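Local coordinates for protein BauA (Acinetobacter baumannii, PDB 6HCP) that probably takes up ferric preacinetobactin across the bacterial outer membrane as a TonB-dependent siderophore receptor, at residues Asp69-Ala77 with Thr668-Leu676. Residues are numbered along the deposited sequence; the frame is centred on the assembly and turned at random.
Sequences DKYIEDKQA and TFRANIYNL. With EDO (1,2-ethanediol), chain K.
Arg-670 reaches from strand 668-674 to Asp-74 on helix 69-75, the two axes passing 9.4 Å apart with their N-to-C directions 60° from each other. The arginine, extended from CG to NE, meets the carboxylate side-on: NH2 lies 2.9 Å from Asp-74 OD1 and NE 3.1 Å from the same oxygen, which sits in the guanidinium plane although the carboxylate itself is turned 47° to it. Lys-70 NZ donates to the syn lone pair of the other oxygen, Asp-74 OD2, making a salt-bridge network in which one carboxylate is shared by Lys-70 and Arg-670, whose NZ and NH2 lie 4.4 Å apart. CB of Glu-73 lies over the rim of one guanidinium face, and CG2 of Thr-668 over the centre of the opposite one. The helix belongs to the plug and the strand to the surrounding β-barrel of the TonB-dependent receptor fold, so this partly buried, largely polar contact joins plug to barrel wall. At the helix end a Schellman motif with positive phi at Gln-76 turns the chain; Gln-76 NE2 donates to Asn-672 OD1 at 2.8 Å, the amide planes 66° apart. Further along the strand, Tyr-674 OH gives a 2.7 Å bond to Lys-75 O, and a water links that hydroxyl to Lys-75 NZ. A 1,2-ethanediol, probably from the crystallisation liquor, bridges Asp-74 O and Asn-672 ND2.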
ATOM      1  N   ASP A  69      28.422   7.793   9.127  1.00 28.46           N
ATOM      2  CA  ASP A  69      27.347   8.733   9.245  1.00 29.70           C
ATOM      3  C   ASP A  69      26.563   8.828   7.921  1.00 27.46           C
ATOM      4  O   ASP A  69      25.387   9.124   7.958  1.00 28.22           O
ATOM      5  CB  ASP A  69      27.824  10.101   9.744  1.00 32.32           C
ATOM      6  CG  ASP A  69      28.953  10.763   8.956  1.00 34.34           C
ATOM      7  OD1 ASP A  69      29.677  10.077   8.215  1.00 39.60           O
ATOM      8  OD2 ASP A  69      29.075  11.971   9.085  1.00 53.12           O
ATOM      9  N   LYS A  70      27.209   8.571   6.784  1.00 27.62           N
ATOM     10  CA  LYS A  70      26.500   8.563   5.494  1.00 31.42           C
ATOM     11  C   LYS A  70      25.452   7.432   5.496  1.00 30.08           C
ATOM     12  O   LYS A  70      24.298   7.631   5.108  1.00 27.85           O
ATOM     13  CB  LYS A  70      27.486   8.432   4.328  1.00 32.01           C
ATOM     14  CG  LYS A  70      26.847   8.326   2.931  1.00 35.26           C
ATOM     15  CD  LYS A  70      25.817   9.409   2.652  1.00 40.31           C
ATOM     16  CE  LYS A  70      25.527   9.645   1.178  1.00 44.70           C
ATOM     17  NZ  LYS A  70      25.066   8.411   0.493  1.00 43.59           N
ATOM     18  N   TYR A  71      25.835   6.248   5.996  1.00 28.82           N
ATOM     19  CA  TYR A  71      24.881   5.120   6.126  1.00 29.45           C
ATOM     20  C   TYR A  71      23.726   5.484   7.059  1.00 24.50           C
ATOM     21  O   TYR A  71      22.559   5.280   6.739  1.00 27.08           O
ATOM     22  CB  TYR A  71      25.580   3.850   6.607  1.00 29.40           C
ATOM     23  CG  TYR A  71      24.684   2.641   6.666  1.00 29.88           C
ATOM     24  CD1 TYR A  71      24.140   2.100   5.513  1.00 29.18           C
ATOM     25  CD2 TYR A  71      24.329   2.074   7.878  1.00 30.21           C
ATOM     26  CE1 TYR A  71      23.352   0.961   5.553  1.00 28.07           C
ATOM     27  CE2 TYR A  71      23.549   0.935   7.938  1.00 28.31           C
ATOM     28  CZ  TYR A  71      23.055   0.375   6.771  1.00 30.02           C
ATOM     29  OH  TYR A  71      22.263  -0.742   6.824  1.00 29.93           O
ATOM     30  N   ILE A  72      24.048   6.134   8.178  1.00 27.27           N
ATOM     31  CA  ILE A  72      23.060   6.519   9.133  1.00 26.64           C
ATOM     32  C   ILE A  72      22.015   7.428   8.463  1.00 29.72           C
ATOM     33  O   ILE A  72      20.801   7.281   8.700  1.00 26.42           O
ATOM     34  CB  ILE A  72      23.719   7.170  10.359  1.00 26.28           C
ATOM     35  CG1 ILE A  72      24.636   6.180  11.093  1.00 32.04           C
ATOM     36  CG2 ILE A  72      22.679   7.756  11.280  1.00 29.97           C
ATOM     37  CD1 ILE A  72      25.492   6.839  12.141  1.00 32.15           C
ATOM     38  N   GLU A  73      22.476   8.438   7.714  0.50 27.95           N
ATOM     39  CA  GLU A  73      21.533   9.364   7.081  0.50 26.69           C
ATOM     40  C   GLU A  73      20.782   8.628   5.958  0.50 24.70           C
ATOM     41  O   GLU A  73      19.605   8.896   5.728  0.50 27.20           O
ATOM     42  CB  GLU A  73      22.237  10.622   6.560  0.50 31.18           C
ATOM     43  CG  GLU A  73      22.697  11.583   7.653  0.50 30.94           C
ATOM     44  CD  GLU A  73      21.651  12.374   8.427  0.50 39.30           C
ATOM     45  OE1 GLU A  73      21.995  12.798   9.569  0.50 38.44           O
ATOM     46  OE2 GLU A  73      20.513  12.612   7.896  0.50 27.31           O
ATOM     47  N   ASP A  74      21.455   7.702   5.270  1.00 25.67           N
ATOM     48  CA  ASP A  74      20.816   6.959   4.175  1.00 28.69           C
ATOM     49  C   ASP A  74      19.649   6.094   4.683  1.00 33.65           C
ATOM     50  O   ASP A  74      18.645   5.930   3.985  1.00 29.60           O
ATOM     51  CB  ASP A  74      21.825   6.122   3.404  1.00 28.56           C
ATOM     52  CG  ASP A  74      22.708   6.946   2.471  1.00 34.14           C
ATOM     53  OD1 ASP A  74      22.357   8.119   2.207  1.00 37.65           O
ATOM     54  OD2 ASP A  74      23.743   6.418   2.041  1.00 33.93           O
ATOM     55  N   LYS A  75      19.762   5.554   5.902  1.00 28.34           N
ATOM     56  CA  LYS A  75      18.673   4.768   6.503  1.00 25.11           C
ATOM     57  C   LYS A  75      17.612   5.669   7.147  1.00 27.33           C
ATOM     58  O   LYS A  75      16.539   5.186   7.566  1.00 26.68           O
ATOM     59  CB  LYS A  75      19.253   3.802   7.553  1.00 27.21           C
ATOM     60  CG  LYS A  75      20.267   2.808   7.026  1.00 25.40           C
ATOM     61  CD  LYS A  75      19.736   1.870   5.938  1.00 32.75           C
ATOM     62  CE  LYS A  75      18.718   0.896   6.497  1.00 36.16           C
ATOM     63  NZ  LYS A  75      18.202  -0.057   5.486  1.00 35.90           N
ATOM     64  N   GLN A  76      17.932   6.956   7.328  1.00 25.52           N
ATOM     65  CA  GLN A  76      17.126   7.860   8.188  1.00 29.30           C
ATOM     66  C   GLN A  76      16.947   7.215   9.578  1.00 26.21           C
ATOM     67  O   GLN A  76      15.866   7.261  10.184  1.00 26.11           O
ATOM     68  CB  GLN A  76      15.774   8.206   7.535  1.00 29.30           C
ATOM     69  CG  GLN A  76      15.887   8.715   6.096  1.00 28.04           C
ATOM     70  CD  GLN A  76      14.614   9.380   5.599  1.00 27.19           C
ATOM     71  OE1 GLN A  76      14.074  10.277   6.227  1.00 29.75           O
ATOM     72  NE2 GLN A  76      14.040   8.830   4.545  1.00 28.77           N
ATOM     73  N   ALA A  77      18.036   6.650  10.100  1.00 25.59           N
ATOM     74  CA  ALA A  77      18.024   5.919  11.355  1.00 28.12           C
ATOM     75  C   ALA A  77      17.692   6.864  12.514  1.00 27.76           C
ATOM     76  O   ALA A  77      18.305   7.932  12.683  1.00 28.74           O
ATOM     77  CB  ALA A  77      19.361   5.239  11.556  1.00 28.85           C
ATOM     78  N   THR A 668      20.158  16.577  -1.032  1.00 33.08           N
ATOM     79  CA  THR A 668      19.797  15.168  -1.091  1.00 31.30           C
ATOM     80  C   THR A 668      18.370  14.973  -0.553  1.00 31.12           C
ATOM     81  O   THR A 668      18.005  15.477   0.511  1.00 31.12           O
ATOM     82  CB  THR A 668      20.780  14.287  -0.313  1.00 36.54           C
ATOM     83  OG1 THR A 668      22.066  14.387  -0.908  1.00 34.50           O
ATOM     84  CG2 THR A 668      20.379  12.829  -0.301  1.00 39.23           C
ATOM     85  N   PHE A 669      17.563  14.286  -1.361  1.00 30.85           N
ATOM     86  CA  PHE A 669      16.209  13.864  -1.024  1.00 32.00           C
ATOM     87  C   PHE A 669      16.223  12.362  -0.713  1.00 29.85           C
ATOM     88  O   PHE A 669      16.856  11.600  -1.432  1.00 28.99           O
ATOM     89  CB  PHE A 669      15.259  14.094  -2.200  1.00 31.59           C
ATOM     90  CG  PHE A 669      15.181  15.523  -2.682  1.00 33.08           C
ATOM     91  CD1 PHE A 669      16.112  16.016  -3.587  1.00 40.03           C
ATOM     92  CD2 PHE A 669      14.220  16.384  -2.194  1.00 36.17           C
ATOM     93  CE1 PHE A 669      16.075  17.344  -3.990  1.00 42.21           C
ATOM     94  CE2 PHE A 669      14.166  17.702  -2.619  1.00 40.79           C
ATOM     95  CZ  PHE A 669      15.105  18.185  -3.501  1.00 40.46           C
ATOM     96  N   ARG A 670      15.520  11.963   0.351  1.00 31.40           N
ATOM     97  CA  ARG A 670      15.461  10.565   0.759  1.00 29.87           C
ATOM     98  C   ARG A 670      14.015  10.207   1.093  1.00 25.19           C
ATOM     99  O   ARG A 670      13.290  10.966   1.756  1.00 29.65           O
ATOM    100  CB  ARG A 670      16.351  10.292   1.977  1.00 29.56           C
ATOM    101  CG  ARG A 670      17.840  10.412   1.713  1.00 29.05           C
ATOM    102  CD  ARG A 670      18.685  10.276   2.976  1.00 31.94           C
ATOM    103  NE  ARG A 670      20.104  10.210   2.671  1.00 32.30           N
ATOM    104  CZ  ARG A 670      20.968  11.187   2.912  1.00 35.17           C
ATOM    105  NH1 ARG A 670      20.546  12.393   3.254  1.00 34.91           N
ATOM    106  NH2 ARG A 670      22.258  10.940   2.811  1.00 35.11           N
ATOM    107  N   ALA A 671      13.629   9.011   0.656  1.00 27.47           N
ATOM    108  CA  ALA A 671      12.339   8.444   0.933  1.00 28.78           C
ATOM    109  C   ALA A 671      12.559   6.975   1.292  1.00 27.04           C
ATOM    110  O   ALA A 671      13.240   6.281   0.558  1.00 28.08           O
ATOM    111  CB  ALA A 671      11.415   8.575  -0.261  1.00 33.98           C
ATOM    112  N   ASN A 672      11.913   6.527   2.381  1.00 26.62           N
ATOM    113  CA  ASN A 672      12.041   5.144   2.852  1.00 30.53           C
ATOM    114  C   ASN A 672      10.683   4.658   3.365  1.00 25.23           C
ATOM    115  O   ASN A 672       9.947   5.415   3.992  1.00 29.65           O
ATOM    116  CB  ASN A 672      13.057   4.993   3.989  1.00 28.56           C
ATOM    117  CG  ASN A 672      14.470   5.251   3.547  1.00 32.29           C
ATOM    118  OD1 ASN A 672      14.872   6.418   3.430  1.00 34.35           O
ATOM    119  ND2 ASN A 672      15.088   4.204   3.030  1.00 31.31           N
ATOM    120  N   ILE A 673      10.364   3.402   3.036  1.00 27.33           N
ATOM    121  CA  ILE A 673       9.269   2.688   3.636  1.00 26.53           C
ATOM    122  C   ILE A 673       9.857   1.449   4.308  1.00 25.93           C
ATOM    123  O   ILE A 673      10.460   0.625   3.649  1.00 28.18           O
ATOM    124  CB  ILE A 673       8.184   2.279   2.609  1.00 28.83           C
ATOM    125  CG1 ILE A 673       7.728   3.463   1.750  1.00 36.64           C
ATOM    126  CG2 ILE A 673       7.011   1.626   3.333  1.00 27.45           C
ATOM    127  CD1 ILE A 673       6.735   3.085   0.668  1.00 38.71           C
ATOM    128  N   TYR A 674       9.613   1.326   5.615  1.00 26.75           N
ATOM    129  CA  TYR A 674      10.004   0.153   6.382  1.00 26.80           C
ATOM    130  C   TYR A 674       8.766  -0.719   6.624  1.00 21.52           C
ATOM    131  O   TYR A 674       7.690  -0.191   6.901  1.00 25.10           O
ATOM    132  CB  TYR A 674      10.675   0.625   7.679  1.00 26.38           C
ATOM    133  CG  TYR A 674      12.042   1.226   7.462  1.00 27.48           C
ATOM    134  CD1 TYR A 674      13.138   0.421   7.210  1.00 28.04           C
ATOM    135  CD2 TYR A 674      12.223   2.600   7.393  1.00 29.82           C
ATOM    136  CE1 TYR A 674      14.368   0.956   6.871  1.00 30.65           C
ATOM    137  CE2 TYR A 674      13.464   3.153   7.114  1.00 26.53           C
ATOM    138  CZ  TYR A 674      14.538   2.330   6.835  1.00 30.55           C
ATOM    139  OH  TYR A 674      15.778   2.835   6.565  1.00 31.32           O
ATOM    140  N   ASN A 675       8.976  -2.028   6.729  1.00 23.05           N
ATOM    141  CA  ASN A 675       7.909  -3.012   6.832  1.00 25.55           C
ATOM    142  C   ASN A 675       6.836  -2.691   5.772  1.00 23.13           C
ATOM    143  O   ASN A 675       5.672  -2.453   6.078  1.00 23.52           O
ATOM    144  CB  ASN A 675       7.324  -3.093   8.242  1.00 23.37           C
ATOM    145  CG  ASN A 675       6.396  -4.275   8.401  1.00 23.79           C
ATOM    146  OD1 ASN A 675       6.301  -5.104   7.495  1.00 24.06           O
ATOM    147  ND2 ASN A 675       5.698  -4.356   9.527  1.00 21.83           N
ATOM    148  N   LEU A 676       7.254  -2.697   4.511  1.00 23.47           N
ATOM    149  CA  LEU A 676       6.376  -2.228   3.437  1.00 26.72           C
ATOM    150  C   LEU A 676       5.149  -3.133   3.276  1.00 25.15           C
ATOM    151  O   LEU A 676       4.097  -2.643   2.852  1.00 27.39           O
ATOM    152  CB  LEU A 676       7.174  -2.061   2.146  1.00 32.55           C
ATOM    153  CG  LEU A 676       7.443  -3.286   1.288  1.00 43.64           C
ATOM    154  CD1 LEU A 676       6.370  -3.436   0.224  1.00 47.15           C
ATOM    155  CD2 LEU A 676       8.808  -3.150   0.619  1.00 46.95           C
TER
HETATM  156  C1  EDO K 808      17.213   6.735   1.171  1.00 37.67           C
HETATM  157  O1  EDO K 808      18.639   6.916   1.501  1.00 39.75           O
HETATM  158  C2  EDO K 808      17.093   5.470   0.299  1.00 46.61           C
HETATM  159  O2  EDO K 808      17.459   4.295   1.056  1.00 51.22           O
HETATM  160  O   HOH W   1      16.914   1.748   3.881  1.00 44.88           O